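Side-chain contact in hypothetical protein (PDB 1SFS), which is of unknown function but carries a glycoside hydrolase-like domain and may be a bacterial lysozyme: residues F131-A135 with A136-A140. Numbering follows the deposited sequence.
Sequences FAVDA and AWIAA
Asp134 caps the first turn of helix 135-145, ending the loop from strand 122-126, by turning its carboxylate back onto the backbone of Trp137. OD2 accepts from Trp137 N at 3.0 Å, with the donor close to the line of the C-O bond and an N-H...O angle of 155°. With chi1 at 72°, CG sits between the backbone N and the carbonyl carbon, which brings OD2 round to the Trp137 amide. Trp137 CB lies 3.6 Å from the same oxygen, while Ala136 CB approaches it at 3.8 Å. The carbonyl O of Asp134 adds weak bonds to Trp137 N and, at 3.4 Å, to Ile138 N; regular helical bonding follows with Ala139 N to Ala135 O, at 3.0 Å. Ahead of the cap, Val133 turns CG1 to CD1 of Ile138, 4.1 Å away, an apolar touch between residues five apart that spans the N-cap in the manner of a hydrophobic staple. Both side chains also rest on Ala166 of helix 163-173. Asp134 OD2 is held a second time by Gly97 N, and the Trp137 ring stacks with Phe92. With alanine in place of the aspartate, the amides of Trp137 and Gly97 would probably lose their carboxylate acceptor, and the helix start its cap. The helix N-terminus and both N-H donors would favour a negative carboxylate, whereas a nearby phosphate, probably from the crystallisation liquor, would oppose it unless either group carries a proton.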
# COMPACT_ATOMS: atom_id res chain seq x y z
N PHE A 131 -0.86 -1.03 15.67
CA PHE A 131 -2.24 -1.49 15.70
C PHE A 131 -2.35 -2.86 16.30
O PHE A 131 -1.48 -3.69 16.06
CB PHE A 131 -2.83 -1.61 14.28
CG PHE A 131 -3.18 -0.33 13.56
CD1 PHE A 131 -3.91 -0.43 12.40
CD2 PHE A 131 -2.84 0.91 14.01
CE1 PHE A 131 -4.23 0.69 11.68
CE2 PHE A 131 -3.15 2.05 13.30
CZ PHE A 131 -3.90 1.91 12.15
N ALA A 132 -3.46 -3.13 17.00
CA ALA A 132 -3.85 -4.53 17.24
C ALA A 132 -4.24 -5.13 15.90
O ALA A 132 -4.93 -4.49 15.14
CB ALA A 132 -4.97 -4.52 18.23
N VAL A 133 -3.83 -6.38 15.68
CA VAL A 133 -4.13 -7.09 14.43
C VAL A 133 -4.45 -8.53 14.77
O VAL A 133 -3.71 -9.14 15.56
CB VAL A 133 -2.95 -7.15 13.43
CG1 VAL A 133 -3.46 -7.61 12.06
CG2 VAL A 133 -2.22 -5.88 13.31
N ASP A 134 -5.49 -9.07 14.15
CA ASP A 134 -5.72 -10.49 14.32
C ASP A 134 -6.01 -11.17 12.99
O ASP A 134 -6.26 -10.52 11.94
CB ASP A 134 -6.77 -10.80 15.38
CG ASP A 134 -8.19 -10.48 15.06
OD1 ASP A 134 -9.03 -10.63 16.01
OD2 ASP A 134 -8.55 -10.12 13.93
N ALA A 135 -5.92 -12.48 12.99
CA ALA A 135 -6.09 -13.26 11.79
C ALA A 135 -7.46 -13.12 11.20
O ALA A 135 -7.57 -13.19 9.96
CB ALA A 135 -5.80 -14.72 12.14
N ALA A 136 -8.49 -12.96 12.00
CA ALA A 136 -9.84 -12.83 11.46
C ALA A 136 -10.00 -11.58 10.62
O ALA A 136 -10.72 -11.60 9.63
CB ALA A 136 -10.88 -12.88 12.60
N TRP A 137 -9.40 -10.48 11.04
CA TRP A 137 -9.51 -9.25 10.26
C TRP A 137 -8.87 -9.43 8.88
O TRP A 137 -9.42 -9.03 7.86
CB TRP A 137 -8.85 -8.09 11.02
CG TRP A 137 -9.09 -6.74 10.46
CD1 TRP A 137 -10.01 -5.84 10.99
CD2 TRP A 137 -8.48 -6.09 9.36
NE1 TRP A 137 -9.99 -4.68 10.26
CE2 TRP A 137 -9.08 -4.81 9.26
CE3 TRP A 137 -7.52 -6.41 8.42
CZ2 TRP A 137 -8.72 -3.88 8.27
CZ3 TRP A 137 -7.17 -5.50 7.43
CH2 TRP A 137 -7.79 -4.27 7.37
N ILE A 138 -7.67 -10.02 8.87
CA ILE A 138 -6.96 -10.27 7.62
C ILE A 138 -7.78 -11.18 6.72
O ILE A 138 -7.91 -10.91 5.51
CB ILE A 138 -5.57 -10.82 7.88
CG1 ILE A 138 -4.70 -9.81 8.59
CG2 ILE A 138 -4.92 -11.30 6.58
CD1 ILE A 138 -3.32 -10.25 8.96
N ALA A 139 -8.35 -12.24 7.26
CA ALA A 139 -9.23 -13.10 6.49
C ALA A 139 -10.37 -12.32 5.88
O ALA A 139 -10.69 -12.52 4.70
CB ALA A 139 -9.79 -14.23 7.39
N ALA A 140 -11.03 -11.47 6.67
CA ALA A 140 -12.15 -10.71 6.14
C ALA A 140 -11.72 -9.76 5.05
O ALA A 140 -12.45 -9.57 4.07
CB ALA A 140 -12.83 -9.93 7.28